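Local coordinates for protein PilX (Neisseria meningitidis, PDB 2OPE) that is a minor type IV pilin that probably modulates the adhesion and aggregation properties of meningococcal pili, at residues 5-19 and 49-61. Sequence-based numbering, arbitrary orientation.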
ATOM      1  N   GLU A   5      15.313   8.547  -6.429  1.00 49.34           N
ATOM      2  CA  GLU A   5      14.212   8.376  -5.519  1.00 47.86           C
ATOM      3  C   GLU A   5      13.006   7.914  -6.313  1.00 48.59           C
ATOM      4  O   GLU A   5      12.162   7.194  -5.772  1.00 49.78           O
ATOM      5  CB  GLU A   5      13.881   9.661  -4.766  1.00 46.76           C
ATOM      6  CG  GLU A   5      12.698   9.432  -3.853  1.00 48.22           C
ATOM      7  CD  GLU A   5      12.178  10.667  -3.072  1.00 47.86           C
ATOM      8  OE1 GLU A   5      12.773  11.780  -3.110  1.00 49.18           O
ATOM      9  OE2 GLU A   5      11.157  10.483  -2.393  1.00 46.28           O
ATOM     10  N   LYS A   6      12.932   8.332  -7.585  1.00 48.18           N
ATOM     11  CA  LYS A   6      11.893   7.911  -8.538  1.00 48.93           C
ATOM     12  C   LYS A   6      11.962   6.443  -8.851  1.00 46.57           C
ATOM     13  O   LYS A   6      10.939   5.799  -8.921  1.00 48.04           O
ATOM     14  CB  LYS A   6      11.981   8.670  -9.868  1.00 49.77           C
ATOM     15  CG  LYS A   6      11.434  10.064  -9.833  1.00 52.17           C
ATOM     16  CD  LYS A   6      11.557  10.759 -11.181  1.00 53.23           C
ATOM     17  CE  LYS A   6      11.035  12.225 -11.074  1.00 56.50           C
ATOM     18  NZ  LYS A   6      11.434  13.117 -12.234  1.00 56.87           N
ATOM     19  N   GLY A   7      13.162   5.931  -9.071  1.00 45.27           N
ATOM     20  CA  GLY A   7      13.372   4.506  -9.227  1.00 45.44           C
ATOM     21  C   GLY A   7      12.914   3.774  -7.959  1.00 47.09           C
ATOM     22  O   GLY A   7      12.280   2.727  -8.042  1.00 46.75           O
ATOM     23  N   TYR A   8      13.220   4.321  -6.779  1.00 47.20           N
ATOM     24  CA  TYR A   8      12.808   3.672  -5.526  1.00 48.19           C
ATOM     25  C   TYR A   8      11.271   3.615  -5.367  1.00 48.22           C
ATOM     26  O   TYR A   8      10.719   2.625  -4.899  1.00 47.40           O
ATOM     27  CB  TYR A   8      13.472   4.326  -4.313  1.00 49.25           C
ATOM     28  CG  TYR A   8      14.948   3.981  -4.147  1.00 50.17           C
ATOM     29  CD1 TYR A   8      15.369   2.672  -4.041  1.00 50.56           C
ATOM     30  CD2 TYR A   8      15.917   4.977  -4.070  1.00 50.66           C
ATOM     31  CE1 TYR A   8      16.714   2.345  -3.887  1.00 50.08           C
ATOM     32  CE2 TYR A   8      17.266   4.667  -3.925  1.00 50.29           C
ATOM     33  CZ  TYR A   8      17.657   3.341  -3.826  1.00 50.60           C
ATOM     34  OH  TYR A   8      19.010   3.010  -3.661  1.00 50.83           O
ATOM     35  N   GLN A   9      10.594   4.679  -5.781  1.00 48.41           N
ATOM     36  CA  GLN A   9       9.154   4.723  -5.772  1.00 48.10           C
ATOM     37  C   GLN A   9       8.541   3.703  -6.764  1.00 49.97           C
ATOM     38  O   GLN A   9       7.422   3.164  -6.532  1.00 49.42           O
ATOM     39  CB  GLN A   9       8.698   6.129  -6.134  1.00 47.46           C
ATOM     40  CG  GLN A   9       7.194   6.317  -6.019  1.00 47.27           C
ATOM     41  CD  GLN A   9       6.672   7.452  -6.874  1.00 46.96           C
ATOM     42  OE1 GLN A   9       7.100   7.637  -8.017  1.00 45.35           O
ATOM     43  NE2 GLN A   9       5.716   8.204  -6.330  1.00 46.48           N
ATOM     44  N   SER A  10       9.248   3.461  -7.877  1.00 49.64           N
ATOM     45  CA  SER A  10       8.819   2.419  -8.805  1.00 50.03           C
ATOM     46  C   SER A  10       8.927   1.042  -8.166  1.00 50.37           C
ATOM     47  O   SER A  10       7.970   0.272  -8.175  1.00 51.19           O
ATOM     48  CB  SER A  10       9.586   2.469 -10.123  1.00 50.27           C
ATOM     49  OG  SER A  10       9.309   3.672 -10.834  1.00 51.16           O
ATOM     50  N   GLN A  11      10.077   0.714  -7.595  1.00 49.64           N
ATOM     51  CA  GLN A  11      10.198  -0.612  -6.994  1.00 48.80           C
ATOM     52  C   GLN A  11       9.175  -0.800  -5.884  1.00 45.93           C
ATOM     53  O   GLN A  11       8.631  -1.875  -5.736  1.00 44.77           O
ATOM     54  CB  GLN A  11      11.618  -0.870  -6.479  1.00 50.38           C
ATOM     55  CG  GLN A  11      12.688  -0.566  -7.519  1.00 53.83           C
ATOM     56  CD  GLN A  11      14.084  -0.899  -7.030  1.00 54.30           C
ATOM     57  OE1 GLN A  11      14.283  -1.869  -6.278  1.00 56.03           O
ATOM     58  NE2 GLN A  11      15.053  -0.109  -7.451  1.00 53.86           N
ATOM     59  N   LEU A  12       8.945   0.234  -5.079  1.00 45.62           N
ATOM     60  CA  LEU A  12       7.901   0.196  -4.026  1.00 44.72           C
ATOM     61  C   LEU A  12       6.553  -0.104  -4.689  1.00 45.27           C
ATOM     62  O   LEU A  12       5.752  -0.919  -4.193  1.00 44.92           O
ATOM     63  CB  LEU A  12       7.835   1.535  -3.279  1.00 43.90           C
ATOM     64  CG  LEU A  12       6.762   1.701  -2.210  1.00 43.83           C
ATOM     65  CD1 LEU A  12       7.001   0.700  -1.057  1.00 41.65           C
ATOM     66  CD2 LEU A  12       6.683   3.141  -1.699  1.00 43.36           C
ATOM     67  N   TYR A  13       6.309   0.507  -5.843  1.00 45.31           N
ATOM     68  CA  TYR A  13       5.035   0.299  -6.475  1.00 45.62           C
ATOM     69  C   TYR A  13       4.906  -1.199  -6.786  1.00 47.70           C
ATOM     70  O   TYR A  13       3.918  -1.855  -6.386  1.00 49.52           O
ATOM     71  CB  TYR A  13       4.863   1.175  -7.723  1.00 45.73           C
ATOM     72  CG  TYR A  13       3.539   0.875  -8.382  1.00 46.52           C
ATOM     73  CD1 TYR A  13       2.392   1.561  -8.013  1.00 45.53           C
ATOM     74  CD2 TYR A  13       3.418  -0.161  -9.326  1.00 44.94           C
ATOM     75  CE1 TYR A  13       1.178   1.247  -8.583  1.00 45.25           C
ATOM     76  CE2 TYR A  13       2.218  -0.472  -9.863  1.00 43.92           C
ATOM     77  CZ  TYR A  13       1.100   0.221  -9.498  1.00 44.97           C
ATOM     78  OH  TYR A  13      -0.128  -0.088 -10.075  1.00 46.27           O
ATOM     79  N   THR A  14       5.930  -1.738  -7.440  1.00 46.52           N
ATOM     80  CA  THR A  14       5.998  -3.135  -7.833  1.00 47.92           C
ATOM     81  C   THR A  14       5.969  -4.108  -6.645  1.00 48.85           C
ATOM     82  O   THR A  14       5.410  -5.186  -6.751  1.00 49.36           O
ATOM     83  CB  THR A  14       7.250  -3.368  -8.721  1.00 47.42           C
ATOM     84  OG1 THR A  14       7.106  -2.555  -9.878  1.00 46.63           O
ATOM     85  CG2 THR A  14       7.404  -4.842  -9.175  1.00 47.53           C
ATOM     86  N   GLU A  15       6.541  -3.722  -5.515  1.00 49.39           N
ATOM     87  CA  GLU A  15       6.469  -4.583  -4.332  1.00 50.81           C
ATOM     88  C   GLU A  15       5.031  -4.606  -3.842  1.00 51.14           C
ATOM     89  O   GLU A  15       4.527  -5.645  -3.388  1.00 53.63           O
ATOM     90  CB  GLU A  15       7.390  -4.083  -3.209  1.00 49.40           C
ATOM     91  CG  GLU A  15       8.861  -4.245  -3.524  1.00 51.60           C
ATOM     92  CD  GLU A  15       9.431  -5.574  -3.101  1.00 51.09           C
ATOM     93  OE1 GLU A  15       8.705  -6.419  -2.592  1.00 53.79           O
ATOM     94  OE2 GLU A  15      10.625  -5.779  -3.251  1.00 52.45           O
ATOM     95  N   MET A  16       4.367  -3.460  -3.918  1.00 50.35           N
ATOM     96  CA  MET A  16       3.040  -3.346  -3.308  1.00 48.97           C
ATOM     97  C   MET A  16       2.074  -4.118  -4.139  1.00 47.56           C
ATOM     98  O   MET A  16       1.218  -4.760  -3.575  1.00 46.32           O
ATOM     99  CB  MET A  16       2.600  -1.893  -3.088  1.00 47.79           C
ATOM    100  CG  MET A  16       3.418  -1.260  -1.989  1.00 45.45           C
ATOM    101  SD  MET A  16       3.087   0.464  -1.806  1.00 48.11           S
ATOM    102  CE  MET A  16       1.298   0.579  -1.370  1.00 40.37           C
ATOM    103  N   VAL A  17       2.250  -4.084  -5.469  1.00 47.94           N
ATOM    104  CA  VAL A  17       1.445  -4.940  -6.356  1.00 47.49           C
ATOM    105  C   VAL A  17       1.595  -6.409  -5.982  1.00 47.34           C
ATOM    106  O   VAL A  17       0.623  -7.111  -5.873  1.00 47.45           O
ATOM    107  CB  VAL A  17       1.816  -4.812  -7.821  1.00 47.37           C
ATOM    108  CG1 VAL A  17       1.017  -5.833  -8.618  1.00 46.14           C
ATOM    109  CG2 VAL A  17       1.510  -3.441  -8.310  1.00 46.37           C
ATOM    110  N   GLY A  18       2.832  -6.849  -5.783  1.00 48.85           N
ATOM    111  CA  GLY A  18       3.142  -8.204  -5.286  1.00 49.84           C
ATOM    112  C   GLY A  18       2.431  -8.555  -3.986  1.00 48.74           C
ATOM    113  O   GLY A  18       1.839  -9.597  -3.879  1.00 48.80           O
ATOM    114  N   ILE A  19       2.518  -7.670  -2.999  1.00 49.02           N
ATOM    115  CA  ILE A  19       1.780  -7.798  -1.734  1.00 48.48           C
ATOM    116  C   ILE A  19       0.252  -7.838  -1.922  1.00 47.71           C
ATOM    117  O   ILE A  19      -0.426  -8.693  -1.350  1.00 49.13           O
ATOM    118  CB  ILE A  19       2.227  -6.655  -0.748  1.00 48.10           C
ATOM    119  CG1 ILE A  19       3.736  -6.783  -0.453  1.00 48.11           C
ATOM    120  CG2 ILE A  19       1.415  -6.649   0.548  1.00 45.10           C
ATOM    121  CD1 ILE A  19       4.343  -5.540   0.211  1.00 48.38           C
ATOM    122  N   TYR A  49       5.574  -8.421   6.091  1.00 49.02           N
ATOM    123  CA  TYR A  49       6.096  -8.877   4.811  1.00 48.22           C
ATOM    124  C   TYR A  49       7.461  -8.227   4.631  1.00 49.16           C
ATOM    125  O   TYR A  49       7.627  -7.064   4.987  1.00 49.29           O
ATOM    126  CB  TYR A  49       5.155  -8.476   3.663  1.00 46.64           C
ATOM    127  CG  TYR A  49       5.736  -8.739   2.280  1.00 45.31           C
ATOM    128  CD1 TYR A  49       5.800 -10.022   1.772  1.00 43.76           C
ATOM    129  CD2 TYR A  49       6.249  -7.697   1.502  1.00 45.30           C
ATOM    130  CE1 TYR A  49       6.357 -10.274   0.538  1.00 44.24           C
ATOM    131  CE2 TYR A  49       6.813  -7.943   0.245  1.00 46.06           C
ATOM    132  CZ  TYR A  49       6.847  -9.243  -0.220  1.00 45.79           C
ATOM    133  OH  TYR A  49       7.377  -9.514  -1.450  1.00 47.77           O
ATOM    134  N   LYS A  50       8.423  -8.986   4.099  1.00 49.11           N
ATOM    135  CA  LYS A  50       9.804  -8.533   3.906  1.00 48.58           C
ATOM    136  C   LYS A  50      10.093  -8.179   2.426  1.00 48.41           C
ATOM    137  O   LYS A  50      10.401  -9.071   1.591  1.00 46.16           O
ATOM    138  CB  LYS A  50      10.776  -9.624   4.365  1.00 50.23           C
ATOM    139  CG  LYS A  50      10.663 -10.047   5.821  1.00 52.46           C
ATOM    140  CD  LYS A  50      10.703  -8.820   6.718  1.00 56.07           C
ATOM    141  CE  LYS A  50      10.560  -9.170   8.215  1.00 57.87           C
ATOM    142  NZ  LYS A  50      11.832  -9.840   8.705  1.00 59.16           N
ATOM    143  N   MET A  51      10.032  -6.886   2.101  1.00 47.33           N
ATOM    144  CA  MET A  51      10.302  -6.454   0.730  1.00 48.97           C
ATOM    145  C   MET A  51      11.788  -6.600   0.398  1.00 47.15           C
ATOM    146  O   MET A  51      12.613  -6.812   1.289  1.00 46.12           O
ATOM    147  CB  MET A  51       9.851  -5.004   0.474  1.00 49.20           C
ATOM    148  CG  MET A  51       8.357  -4.736   0.595  1.00 49.45           C
ATOM    149  SD  MET A  51       7.967  -2.960   0.269  1.00 52.94           S
ATOM    150  CE  MET A  51       8.637  -2.192   1.735  1.00 49.28           C
ATOM    151  N   ASN A  52      12.118  -6.519  -0.886  1.00 46.25           N
ATOM    152  CA  ASN A  52      13.501  -6.366  -1.280  1.00 45.80           C
ATOM    153  C   ASN A  52      14.185  -5.446  -0.273  1.00 45.26           C
ATOM    154  O   ASN A  52      13.687  -4.362   0.020  1.00 43.11           O
ATOM    155  CB  ASN A  52      13.580  -5.784  -2.691  1.00 46.55           C
ATOM    156  CG  ASN A  52      15.010  -5.538  -3.141  1.00 47.17           C
ATOM    157  OD1 ASN A  52      15.809  -4.988  -2.396  1.00 49.13           O
ATOM    158  ND2 ASN A  52      15.342  -5.963  -4.359  1.00 46.64           N
ATOM    159  N   PRO A  53      15.318  -5.878   0.280  1.00 46.12           N
ATOM    160  CA  PRO A  53      15.941  -5.083   1.364  1.00 47.77           C
ATOM    161  C   PRO A  53      16.321  -3.639   0.991  1.00 48.68           C
ATOM    162  O   PRO A  53      16.189  -2.736   1.827  1.00 48.25           O
ATOM    163  CB  PRO A  53      17.157  -5.925   1.818  1.00 46.79           C
ATOM    164  CG  PRO A  53      17.356  -6.973   0.744  1.00 47.33           C
ATOM    165  CD  PRO A  53      16.058  -7.108  -0.046  1.00 46.69           C
ATOM    166  N   LYS A  54      16.762  -3.409  -0.244  1.00 49.87           N
ATOM    167  CA  LYS A  54      16.834  -2.036  -0.758  1.00 51.40           C
ATOM    168  C   LYS A  54      15.557  -1.232  -0.429  1.00 50.98           C
ATOM    169  O   LYS A  54      15.632  -0.120   0.061  1.00 52.68           O
ATOM    170  CB  LYS A  54      17.149  -2.021  -2.267  1.00 51.99           C
ATOM    171  CG  LYS A  54      18.625  -2.419  -2.607  1.00 53.61           C
ATOM    172  CD  LYS A  54      18.940  -2.556  -4.130  1.00 53.77           C
ATOM    173  CE  LYS A  54      19.307  -1.202  -4.846  1.00 55.49           C
ATOM    174  NZ  LYS A  54      20.794  -0.941  -5.226  1.00 53.91           N
ATOM    175  N   ILE A  55      14.380  -1.806  -0.643  1.00 49.57           N
ATOM    176  CA  ILE A  55      13.144  -1.067  -0.440  1.00 48.49           C
ATOM    177  C   ILE A  55      12.724  -0.993   1.040  1.00 49.02           C
ATOM    178  O   ILE A  55      12.289   0.059   1.530  1.00 49.44           O
ATOM    179  CB  ILE A  55      11.996  -1.661  -1.361  1.00 49.00           C
ATOM    180  CG1 ILE A  55      12.496  -1.777  -2.801  1.00 48.11           C
ATOM    181  CG2 ILE A  55      10.714  -0.826  -1.306  1.00 47.24           C
ATOM    182  CD1 ILE A  55      13.166  -0.485  -3.316  1.00 49.28           C
ATOM    183  N   ALA A  56      12.841  -2.113   1.746  1.00 48.57           N
ATOM    184  CA  ALA A  56      12.448  -2.207   3.156  1.00 48.70           C
ATOM    185  C   ALA A  56      13.194  -1.240   4.064  1.00 49.04           C
ATOM    186  O   ALA A  56      12.670  -0.812   5.085  1.00 50.58           O
ATOM    187  CB  ALA A  56      12.617  -3.656   3.682  1.00 45.96           C
ATOM    188  N   GLU A  57      14.427  -0.932   3.711  1.00 49.68           N
ATOM    189  CA  GLU A  57      15.219   0.045   4.426  1.00 51.04           C
ATOM    190  C   GLU A  57      14.580   1.430   4.401  1.00 50.36           C
ATOM    191  O   GLU A  57      14.773   2.236   5.321  1.00 49.81           O
ATOM    192  CB  GLU A  57      16.552   0.182   3.716  1.00 52.83           C
ATOM    193  CG  GLU A  57      17.688  -0.505   4.368  1.00 56.72           C
ATOM    194  CD  GLU A  57      18.957  -0.326   3.568  1.00 58.91           C
ATOM    195  OE1 GLU A  57      19.988  -0.925   3.956  1.00 61.26           O
ATOM    196  OE2 GLU A  57      18.907   0.400   2.542  1.00 59.16           O
ATOM    197  N   LYS A  58      13.859   1.718   3.321  1.00 48.52           N
ATOM    198  CA  LYS A  58      13.439   3.086   3.038  1.00 48.75           C
ATOM    199  C   LYS A  58      11.958   3.382   3.228  1.00 48.38           C
ATOM    200  O   LYS A  58      11.599   4.541   3.445  1.00 48.36           O
ATOM    201  CB  LYS A  58      13.825   3.452   1.611  1.00 49.39           C
ATOM    202  CG  LYS A  58      15.286   3.318   1.345  1.00 51.19           C
ATOM    203  CD  LYS A  58      15.636   3.339  -0.135  1.00 53.07           C
ATOM    204  CE  LYS A  58      17.132   3.093  -0.293  1.00 55.52           C
ATOM    205  NZ  LYS A  58      17.989   4.133   0.422  1.00 56.44           N
ATOM    206  N   TYR A  59      11.111   2.345   3.126  1.00 48.91           N
ATOM    207  CA  TYR A  59       9.658   2.498   3.122  1.00 48.24           C
ATOM    208  C   TYR A  59       8.955   1.629   4.141  1.00 48.58           C
ATOM    209  O   TYR A  59       9.415   0.538   4.429  1.00 49.82           O
ATOM    210  CB  TYR A  59       9.112   2.150   1.750  1.00 46.65           C
ATOM    211  CG  TYR A  59       9.623   3.069   0.714  1.00 46.94           C
ATOM    212  CD1 TYR A  59      10.687   2.700  -0.128  1.00 47.23           C
ATOM    213  CD2 TYR A  59       9.068   4.327   0.562  1.00 46.52           C
ATOM    214  CE1 TYR A  59      11.169   3.551  -1.099  1.00 45.93           C
ATOM    215  CE2 TYR A  59       9.543   5.179  -0.397  1.00 47.13           C
ATOM    216  CZ  TYR A  59      10.602   4.788  -1.221  1.00 46.85           C
ATOM    217  OH  TYR A  59      11.046   5.676  -2.169  1.00 47.15           O
ATOM    218  N   ASN A  60       7.838   2.128   4.678  1.00 48.42           N
ATOM    219  CA  ASN A  60       6.864   1.287   5.405  1.00 47.62           C
ATOM    220  C   ASN A  60       5.582   1.018   4.599  1.00 47.77           C
ATOM    221  O   ASN A  60       5.041   1.904   3.962  1.00 48.95           O
ATOM    222  CB  ASN A  60       6.532   1.885   6.763  1.00 46.97           C
ATOM    223  CG  ASN A  60       7.736   1.895   7.699  1.00 47.42           C
ATOM    224  OD1 ASN A  60       8.460   0.905   7.825  1.00 46.89           O
ATOM    225  ND2 ASN A  60       7.987   3.027   8.304  1.00 46.27           N
ATOM    226  N   VAL A  61       5.117  -0.222   4.597  1.00 47.40           N
ATOM    227  CA  VAL A  61       3.867  -0.535   3.927  1.00 46.72           C
ATOM    228  C   VAL A  61       2.783  -0.945   4.952  1.00 47.35           C
ATOM    229  O   VAL A  61       3.037  -1.726   5.882  1.00 45.89           O
ATOM    230  CB  VAL A  61       4.106  -1.587   2.801  1.00 45.89           C
ATOM    231  CG1 VAL A  61       2.808  -2.054   2.200  1.00 46.14           C
ATOM    232  CG2 VAL A  61       4.995  -0.985   1.720  1.00 42.83           C
TER
HETATM  233  O   HOH W   1      10.404   8.168  -1.793  1.00 45.23           O
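Tyr59 OH lies beside the first turns of helix 5-28, 3.5 Å from Tyr8 CB; a water probably links it to Glu5 OE2, which also accepts from the backbone N-H groups of Thr87 and Leu88. The Tyr8 ring carries Lys58 over one face, with Lys58 CE 3.8 Å from the ring centroid and 22° off its normal. Lys58 NZ, 4.7 Å from that centroid, makes an off-centre cation-pi contact. Ile55 CD1 lies at the edge of this ring and also packs against Gln11 CB, 3.5 Å away. Leu12 divides its branches: CD2 sits over the Tyr59 ring, 3.8 Å from the centroid, while CD1 meets Ile55 CG2, Met51 SD and Val61 CG2. Glu15 bends at its second torsion (chi2 -89°), which turns the carboxylate alongside Met51 CB, and OE2 accepts from Asn52 N at 2.9 Å, from 47° above the carboxylate plane. Met16 CG touches Val61 CG2 at 4.0 Å. Ile19 packs on one face of Tyr49, modelled too tightly for detail. Apolar packing of Leu12, Met51, Ile55 and Val61 thus joins the pilin helix to the loop, the short helix starting at Pro53 and the beginning of edge strand 59-65, while Glu15 fixes the Asn52 N-cap residue.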